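Local coordinates for enoyl-[acyl-carrier-protein] reductase [FMN] (Thermotoga maritima, PDB 5GVJ), which probably reduces enoyl-acyl carrier protein intermediates with NADH in fatty acid synthesis, using FMN as its flavin cofactor, at residues 152-160 against 182-190; 203-211 against 261-270. The protein carries 1 engineered substitution. One frame throughout, in Å; residues are numbered along the deposited sequence.

Interaction 1 (152-160 with 182-190) and interaction 2 (203-211 with 261-270) lie on opposite sides of the chain's centre, with their own centres 31 Å apart and nearest atoms about 17 Å apart, so they do not touch. They follow one another in series along the chain. The first packs two outer helices of the TIM barrel and borders the second subunit; the second belongs to helices that follow strand 189-191, the last strand of the parallel sheet along the chain. The FMN site, whose cofactor is not bound to this chain, approaches both: the side chain of Thr-152 comes within about 5 Å of Gly-172, and that of Leu-261 within about 4 Å of that of Ala-23, both FMN-binding residues.

Interaction 1. Residues 152-160 against 182-190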
loop_
_atom_site.group_PDB
_atom_site.type_symbol
_atom_site.label_atom_id
_atom_site.label_comp_id
_atom_site.label_asym_id
_atom_site.label_seq_id
_atom_site.Cartn_x
_atom_site.Cartn_y
_atom_site.Cartn_z
ATOM N N THR A 152 -3.053 -0.666 -2.101
ATOM C CA THR A 152 -3.796 -1.424 -1.094
ATOM C C THR A 152 -3.971 -0.624 0.185
ATOM O O THR A 152 -5.060 -0.612 0.777
ATOM C CB THR A 152 -3.070 -2.738 -0.799
ATOM O OG1 THR A 152 -3.028 -3.518 -1.991
ATOM C CG2 THR A 152 -3.787 -3.541 0.289
ATOM N N PHE A 153 -2.903 0.043 0.629
ATOM C CA PHE A 153 -2.927 0.729 1.912
ATOM C C PHE A 153 -4.061 1.732 1.974
ATOM O O PHE A 153 -4.744 1.852 2.999
ATOM C CB PHE A 153 -1.591 1.436 2.143
ATOM C CG PHE A 153 -1.250 1.594 3.575
ATOM C CD1 PHE A 153 -0.529 0.612 4.231
ATOM C CD2 PHE A 153 -1.678 2.702 4.278
ATOM C CE1 PHE A 153 -0.234 0.742 5.568
ATOM C CE2 PHE A 153 -1.378 2.844 5.609
ATOM C CZ PHE A 153 -0.652 1.857 6.257
ATOM N N VAL A 154 -4.274 2.457 0.880
ATOM C CA VAL A 154 -5.333 3.456 0.812
ATOM C C VAL A 154 -6.675 2.802 0.490
ATOM O O VAL A 154 -7.707 3.103 1.107
ATOM C CB VAL A 154 -4.962 4.520 -0.237
ATOM C CG1 VAL A 154 -6.153 5.435 -0.516
ATOM C CG2 VAL A 154 -3.732 5.337 0.222
ATOM N N LEU A 155 -6.683 1.912 -0.499
ATOM C CA LEU A 155 -7.940 1.405 -1.042
ATOM C C LEU A 155 -8.723 0.601 -0.011
ATOM O O LEU A 155 -9.934 0.787 0.147
ATOM C CB LEU A 155 -7.656 0.550 -2.271
ATOM C CG LEU A 155 -8.894 -0.017 -2.957
ATOM C CD1 LEU A 155 -9.663 1.091 -3.666
ATOM C CD2 LEU A 155 -8.447 -1.101 -3.939
ATOM N N VAL A 156 -8.059 -0.325 0.681
ATOM C CA VAL A 156 -8.765 -1.139 1.665
ATOM C C VAL A 156 -9.390 -0.258 2.741
ATOM O O VAL A 156 -10.514 -0.507 3.186
ATOM C CB VAL A 156 -7.820 -2.189 2.277
ATOM C CG1 VAL A 156 -8.513 -2.942 3.413
ATOM C CG2 VAL A 156 -7.355 -3.153 1.206
ATOM N N ASN A 157 -8.666 0.778 3.177
ATOM C CA ASN A 157 -9.179 1.682 4.202
ATOM C C ASN A 157 -10.447 2.373 3.721
ATOM O O ASN A 157 -11.476 2.347 4.402
ATOM C CB ASN A 157 -8.090 2.699 4.560
ATOM C CG ASN A 157 -8.467 3.601 5.735
ATOM O OD1 ASN A 157 -9.611 3.620 6.190
ATOM N ND2 ASN A 157 -7.479 4.348 6.241
ATOM N N LYS A 158 -10.398 2.981 2.531
ATOM C CA LYS A 158 -11.550 3.751 2.066
ATOM C C LYS A 158 -12.725 2.837 1.750
ATOM O O LYS A 158 -13.868 3.135 2.111
ATOM C CB LYS A 158 -11.174 4.576 0.833
ATOM C CG LYS A 158 -12.333 5.365 0.226
ATOM C CD LYS A 158 -12.894 6.380 1.228
ATOM C CE LYS A 158 -13.836 7.372 0.552
ATOM N NZ LYS A 158 -14.700 8.085 1.540
ATOM N N VAL A 159 -12.460 1.712 1.091
ATOM C CA VAL A 159 -13.539 0.802 0.708
ATOM C C VAL A 159 -14.238 0.253 1.945
ATOM O O VAL A 159 -15.469 0.252 2.028
ATOM C CB VAL A 159 -13.001 -0.322 -0.194
ATOM C CG1 VAL A 159 -14.031 -1.445 -0.357
ATOM C CG2 VAL A 159 -12.630 0.234 -1.560
ATOM N N SER A 160 -13.466 -0.220 2.934
ATOM C CA SER A 160 -14.106 -0.787 4.117
ATOM C C SER A 160 -14.959 0.247 4.846
ATOM O O SER A 160 -16.000 -0.094 5.415
ATOM C CB SER A 160 -13.064 -1.393 5.058
ATOM O OG SER A 160 -12.117 -0.432 5.488
ATOM N N ALA A 182 -3.766 -5.728 6.741
ATOM C CA ALA A 182 -5.017 -5.625 5.994
ATOM C C ALA A 182 -6.212 -5.560 6.931
ATOM O O ALA A 182 -7.134 -4.761 6.727
ATOM C CB ALA A 182 -5.160 -6.807 5.031
ATOM N N PHE A 183 -6.212 -6.396 7.967
ATOM C CA PHE A 183 -7.311 -6.386 8.926
ATOM C C PHE A 183 -7.384 -5.055 9.665
ATOM O O PHE A 183 -8.478 -4.542 9.946
ATOM C CB PHE A 183 -7.135 -7.556 9.901
ATOM C CG PHE A 183 -7.623 -8.881 9.360
ATOM C CD1 PHE A 183 -7.463 -9.204 8.021
ATOM C CD2 PHE A 183 -8.240 -9.795 10.195
ATOM C CE1 PHE A 183 -7.920 -10.418 7.520
ATOM C CE2 PHE A 183 -8.690 -11.016 9.703
ATOM C CZ PHE A 183 -8.526 -11.320 8.366
ATOM N N ALA A 184 -6.224 -4.463 9.966
ATOM C CA ALA A 184 -6.205 -3.146 10.593
ATOM C C ALA A 184 -6.856 -2.095 9.703
ATOM O O ALA A 184 -7.553 -1.202 10.195
ATOM C CB ALA A 184 -4.769 -2.739 10.926
ATOM N N LEU A 185 -6.622 -2.164 8.388
ATOM C CA LEU A 185 -7.246 -1.211 7.480
ATOM C C LEU A 185 -8.747 -1.445 7.327
ATOM O O LEU A 185 -9.430 -0.592 6.747
ATOM C CB LEU A 185 -6.573 -1.270 6.109
ATOM C CG LEU A 185 -5.086 -0.918 6.056
ATOM C CD1 LEU A 185 -4.475 -1.237 4.695
ATOM C CD2 LEU A 185 -4.891 0.554 6.409
ATOM N N GLY A 186 -9.269 -2.567 7.818
ATOM C CA GLY A 186 -10.690 -2.870 7.747
ATOM C C GLY A 186 -11.053 -4.146 7.001
ATOM O O GLY A 186 -12.244 -4.493 6.951
ATOM N N ALA A 187 -10.101 -4.851 6.387
ATOM C CA ALA A 187 -10.432 -6.094 5.704
ATOM C C ALA A 187 -10.750 -7.194 6.709
ATOM O O ALA A 187 -10.307 -7.164 7.857
ATOM C CB ALA A 187 -9.281 -6.539 4.801
ATOM N N GLU A 188 -11.521 -8.190 6.255
ATOM C CA GLU A 188 -11.798 -9.380 7.050
ATOM C C GLU A 188 -11.336 -10.661 6.361
ATOM O O GLU A 188 -11.644 -11.757 6.839
ATOM C CB GLU A 188 -13.289 -9.428 7.397
ATOM C CG GLU A 188 -13.657 -8.159 8.159
ATOM C CD GLU A 188 -15.128 -8.035 8.471
ATOM O OE1 GLU A 188 -15.577 -8.705 9.414
ATOM O OE2 GLU A 188 -15.819 -7.258 7.787
ATOM N N ALA A 189 -10.609 -10.544 5.253
ATOM C CA ALA A 189 -9.880 -11.666 4.670
ATOM C C ALA A 189 -8.823 -11.083 3.743
ATOM O O ALA A 189 -8.772 -9.870 3.515
ATOM C CB ALA A 189 -10.814 -12.640 3.930
ATOM N N VAL A 190 -7.949 -11.950 3.230
ATOM C CA VAL A 190 -6.915 -11.506 2.305
ATOM C C VAL A 190 -6.840 -12.477 1.139
ATOM O O VAL A 190 -7.100 -13.672 1.283
ATOM C CB VAL A 190 -5.530 -11.370 2.984
ATOM C CG1 VAL A 190 -5.538 -10.206 3.990
ATOM C CG2 VAL A 190 -5.123 -12.671 3.668
#
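Leu-185, at the end of helix 176-185, enters helix 152-162 as a knob into a hole formed by Thr-152, Phe-153, Val-156 and Asn-157. Its CG is anti to its own carbonyl carbon (chi1 -62°), which sends the branched end along the neighbouring helix: CD1 comes within 3.5 Å of Phe-153 O, while CD2 lies over one face of the Phe-153 ring, displaced toward the rim. Val-156 crosses the leucine side chain at about a right angle, and its CG1 rests 3.7 Å from Leu-185 CB. The same methyl reaches Ala-187 CB at 3.9 Å, joining the helix end to the turn that leads into strand 189-191. Beneath these residues, Val-156 and Ala-182 of the two helices, and Ala-187 of the turn, pack on Ala-169 of strand 167-170, as in the outer layer of a TIM barrel. Cut back to an alanine here, the knob would probably leave a gap among Thr-152, Phe-153, Val-156 and Asn-157, with the phenyl face losing its methyl.

The polar side of the contact gathers at Leu-185 O. Ser-160 OG lies 3.0 Å from Leu-185 O, 2.8 Å from Val-156 O and 3.1 Å from Asn-157 O, three carbonyls within reach of one hydroxyl proton. The CA-H of Asn-157 points at the same leucine carbonyl almost in line, with an angle of 163° at the hydrogen. Gly-186 ends the helix in a Schellman motif with positive phi; a CB there would strike Ser-160 OG. Arg-177 of the second subunit also donates to Leu-185 O. Apolar packing along the helix thus gives way, at its end, to a carbonyl that serves both the helix pair and the subunit interface.

Interaction 2. Residues 203-211 against 261-270; sequences DVHPVYKEK and LRRAVVEGDL
The chi1 of His-205 (-168°) swings its ring away from the backbone N and against the turn that follows helix 260-265, and Tyr-208, its CG likewise anti to the backbone N (chi1 -152°), reaches the side of that helix. His-205 is the N-cap of helix 206-214, its ND1 accepting from Val-207 N at 3.0 Å, nearly straight and close to the ring plane. This bond helps to fix the rotation of the imidazole, one face of which receives Gly-268 CA in a CH-pi contact, 3.8 Å from the centroid. Pro-206 CD lies against the opposite face, toward its rim. Gly-268 has positive phi, and a CB here would clash with ND1. The backbone also joins in: His-205 N donates to Val-265 O at 2.9 Å, in the carbonyl plane.

Tyr-208 presents its ring edge to the Ala-264 carbonyl, and its CE2 meets Val-265 CG2 at 3.5 Å and Ala-264 CB at 3.9 Å; Phe-275 also meets the ring. The short helix segments run almost perpendicular, at 86°. On the more exposed side the bent chain of Lys-211 crosses Leu-270 at a slant, NZ near CD1, and Leu-270 CD2 presses unusually close to Val-207 CG1, at 3.4 Å.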
loop_
_atom_site.group_PDB
_atom_site.type_symbol
_atom_site.label_atom_id
_atom_site.label_comp_id
_atom_site.label_asym_id
_atom_site.label_seq_id
_atom_site.Cartn_x
_atom_site.Cartn_y
_atom_site.Cartn_z
ATOM N N ASP A 203 0.975 -25.251 -10.417
ATOM C CA ASP A 203 1.427 -25.898 -11.642
ATOM C C ASP A 203 1.971 -24.913 -12.673
ATOM O O ASP A 203 2.125 -25.272 -13.843
ATOM C CB ASP A 203 0.309 -26.749 -12.250
ATOM C CG ASP A 203 0.233 -28.132 -11.625
ATOM O OD1 ASP A 203 1.172 -28.506 -10.898
ATOM O OD2 ASP A 203 -0.751 -28.860 -11.879
ATOM N N VAL A 204 2.311 -23.692 -12.260
ATOM C CA VAL A 204 3.023 -22.805 -13.163
ATOM C C VAL A 204 4.416 -23.375 -13.424
ATOM O O VAL A 204 4.963 -24.136 -12.616
ATOM C CB VAL A 204 3.082 -21.373 -12.591
ATOM C CG1 VAL A 204 1.699 -20.933 -12.146
ATOM C CG2 VAL A 204 4.040 -21.294 -11.419
ATOM N N HIS A 205 4.984 -23.017 -14.567
ATOM C CA HIS A 205 6.279 -23.551 -14.985
ATOM C C HIS A 205 7.340 -23.276 -13.918
ATOM O O HIS A 205 7.315 -22.216 -13.281
ATOM C CB HIS A 205 6.684 -22.913 -16.316
ATOM C CG HIS A 205 7.844 -23.577 -16.995
ATOM N ND1 HIS A 205 9.152 -23.335 -16.639
ATOM C CD2 HIS A 205 7.892 -24.449 -18.031
ATOM C CE1 HIS A 205 9.957 -24.039 -17.415
ATOM N NE2 HIS A 205 9.217 -24.723 -18.271
ATOM N N PRO A 206 8.278 -24.207 -13.688
ATOM C CA PRO A 206 9.324 -23.965 -12.675
ATOM C C PRO A 206 10.041 -22.633 -12.825
ATOM O O PRO A 206 10.438 -22.036 -11.817
ATOM C CB PRO A 206 10.283 -25.148 -12.882
ATOM C CG PRO A 206 9.406 -26.248 -13.395
ATOM C CD PRO A 206 8.386 -25.556 -14.283
ATOM N N VAL A 207 10.204 -22.139 -14.053
ATOM C CA VAL A 207 10.884 -20.860 -14.264
ATOM C C VAL A 207 10.062 -19.720 -13.676
ATOM O O VAL A 207 10.609 -18.752 -13.122
ATOM C CB VAL A 207 11.143 -20.647 -15.765
ATOM C CG1 VAL A 207 11.497 -19.207 -16.037
ATOM C CG2 VAL A 207 12.252 -21.576 -16.243
ATOM N N TYR A 208 8.739 -19.799 -13.827
ATOM C CA TYR A 208 7.851 -18.814 -13.219
ATOM C C TYR A 208 8.088 -18.745 -11.718
ATOM O O TYR A 208 8.250 -17.658 -11.151
ATOM C CB TYR A 208 6.400 -19.181 -13.528
ATOM C CG TYR A 208 5.421 -18.034 -13.575
ATOM C CD1 TYR A 208 5.064 -17.342 -12.421
ATOM C CD2 TYR A 208 4.824 -17.663 -14.771
ATOM C CE1 TYR A 208 4.147 -16.291 -12.467
ATOM C CE2 TYR A 208 3.909 -16.621 -14.827
ATOM C CZ TYR A 208 3.575 -15.938 -13.673
ATOM O OH TYR A 208 2.664 -14.907 -13.732
ATOM N N LYS A 209 8.152 -19.908 -11.064
ATOM C CA LYS A 209 8.400 -19.947 -9.625
ATOM C C LYS A 209 9.770 -19.366 -9.284
ATOM O O LYS A 209 9.908 -18.583 -8.334
ATOM C CB LYS A 209 8.277 -21.384 -9.117
ATOM C CG LYS A 209 6.854 -21.952 -9.246
ATOM C CD LYS A 209 6.762 -23.368 -8.695
ATOM C CE LYS A 209 5.393 -24.005 -8.972
ATOM N NZ LYS A 209 5.347 -25.370 -8.396
ATOM N N GLU A 210 10.792 -19.728 -10.060
ATOM C CA GLU A 210 12.140 -19.244 -9.780
ATOM C C GLU A 210 12.219 -17.729 -9.926
ATOM O O GLU A 210 12.933 -17.063 -9.170
ATOM C CB GLU A 210 13.149 -19.922 -10.714
ATOM C CG GLU A 210 13.310 -21.432 -10.499
ATOM C CD GLU A 210 13.958 -22.150 -11.692
ATOM O OE1 GLU A 210 13.990 -23.408 -11.691
ATOM O OE2 GLU A 210 14.427 -21.457 -12.630
ATOM N N LYS A 211 11.515 -17.166 -10.911
ATOM C CA LYS A 211 11.553 -15.719 -11.091
ATOM C C LYS A 211 10.897 -14.994 -9.920
ATOM O O LYS A 211 11.386 -13.944 -9.487
ATOM C CB LYS A 211 10.892 -15.329 -12.415
ATOM C CG LYS A 211 11.727 -15.741 -13.621
ATOM C CD LYS A 211 13.055 -14.985 -13.617
ATOM C CE LYS A 211 14.194 -15.832 -14.194
ATOM N NZ LYS A 211 14.861 -15.197 -15.368
ATOM N N LEU A 261 0.619 -14.281 -21.620
ATOM C CA LEU A 261 0.508 -14.811 -20.262
ATOM C C LEU A 261 0.625 -16.330 -20.254
ATOM O O LEU A 261 1.294 -16.902 -19.383
ATOM C CB LEU A 261 -0.807 -14.368 -19.608
ATOM C CG LEU A 261 -1.007 -14.863 -18.164
ATOM C CD1 LEU A 261 0.023 -14.248 -17.208
ATOM C CD2 LEU A 261 -2.426 -14.612 -17.660
ATOM N N ARG A 262 0.005 -17.002 -21.227
ATOM C CA ARG A 262 0.116 -18.456 -21.309
ATOM C C ARG A 262 1.561 -18.896 -21.520
ATOM O O ARG A 262 1.999 -19.903 -20.950
ATOM C CB ARG A 262 -0.766 -18.996 -22.433
ATOM C CG ARG A 262 -0.954 -20.502 -22.374
ATOM C CD ARG A 262 -1.383 -21.071 -23.722
ATOM N NE ARG A 262 -0.358 -20.844 -24.740
ATOM C CZ ARG A 262 0.653 -21.671 -24.989
ATOM N NH1 ARG A 262 0.782 -22.805 -24.307
ATOM N NH2 ARG A 262 1.536 -21.363 -25.930
ATOM N N ARG A 263 2.318 -18.158 -22.334
ATOM C CA ARG A 263 3.699 -18.554 -22.600
ATOM C C ARG A 263 4.540 -18.511 -21.331
ATOM O O ARG A 263 5.427 -19.350 -21.137
ATOM C CB ARG A 263 4.320 -17.667 -23.682
ATOM C CG ARG A 263 3.757 -17.867 -25.086
ATOM C CD ARG A 263 4.723 -17.343 -26.140
ATOM N NE ARG A 263 4.763 -15.884 -26.182
ATOM C CZ ARG A 263 3.930 -15.131 -26.899
ATOM N NH1 ARG A 263 2.978 -15.695 -27.642
ATOM N NH2 ARG A 263 4.044 -13.805 -26.878
ATOM N N ALA A 264 4.284 -17.537 -20.453
ATOM C CA ALA A 264 5.020 -17.481 -19.194
ATOM C C ALA A 264 4.573 -18.592 -18.253
ATOM O O ALA A 264 5.399 -19.362 -17.748
ATOM C CB ALA A 264 4.842 -16.111 -18.537
ATOM N N VAL A 265 3.262 -18.701 -18.019
ATOM C CA VAL A 265 2.741 -19.656 -17.044
ATOM C C VAL A 265 2.983 -21.092 -17.497
ATOM O O VAL A 265 3.466 -21.930 -16.727
ATOM C CB VAL A 265 1.242 -19.402 -16.790
ATOM C CG1 VAL A 265 0.654 -20.540 -15.961
ATOM C CG2 VAL A 265 1.043 -18.081 -16.085
ATOM N N VAL A 266 2.630 -21.408 -18.734
ATOM C CA VAL A 266 2.691 -22.796 -19.179
ATOM C C VAL A 266 4.079 -23.164 -19.678
ATOM O O VAL A 266 4.590 -24.235 -19.348
ATOM C CB VAL A 266 1.622 -23.068 -20.257
ATOM C CG1 VAL A 266 1.692 -24.521 -20.714
ATOM C CG2 VAL A 266 0.247 -22.746 -19.722
ATOM N N GLU A 267 4.712 -22.286 -20.455
ATOM C CA GLU A 267 5.981 -22.594 -21.103
ATOM C C GLU A 267 7.191 -22.001 -20.390
ATOM O O GLU A 267 8.322 -22.322 -20.764
ATOM C CB GLU A 267 5.971 -22.096 -22.556
ATOM C CG GLU A 267 4.644 -22.263 -23.276
ATOM C CD GLU A 267 4.635 -23.436 -24.237
ATOM O OE1 GLU A 267 3.531 -23.914 -24.575
ATOM O OE2 GLU A 267 5.727 -23.874 -24.661
ATOM N N GLY A 268 6.992 -21.143 -19.389
ATOM C CA GLY A 268 8.131 -20.482 -18.771
ATOM C C GLY A 268 8.999 -19.713 -19.744
ATOM O O GLY A 268 10.223 -19.667 -19.577
ATOM N N ASP A 269 8.394 -19.099 -20.756
ATOM C CA ASP A 269 9.132 -18.430 -21.824
ATOM C C ASP A 269 9.629 -17.071 -21.331
ATOM O O ASP A 269 8.846 -16.127 -21.199
ATOM C CB ASP A 269 8.233 -18.300 -23.050
ATOM C CG ASP A 269 8.902 -17.581 -24.209
ATOM O OD1 ASP A 269 10.100 -17.255 -24.121
ATOM O OD2 ASP A 269 8.220 -17.347 -25.227
ATOM N N LEU A 270 10.936 -16.965 -21.068
ATOM C CA LEU A 270 11.505 -15.685 -20.652
ATOM C C LEU A 270 11.525 -14.669 -21.778
ATOM O O LEU A 270 11.620 -13.467 -21.511
ATOM C CB LEU A 270 12.937 -15.846 -20.145
ATOM C CG LEU A 270 13.207 -16.396 -18.751
ATOM C CD1 LEU A 270 12.292 -15.739 -17.716
ATOM C CD2 LEU A 270 13.065 -17.893 -18.765
#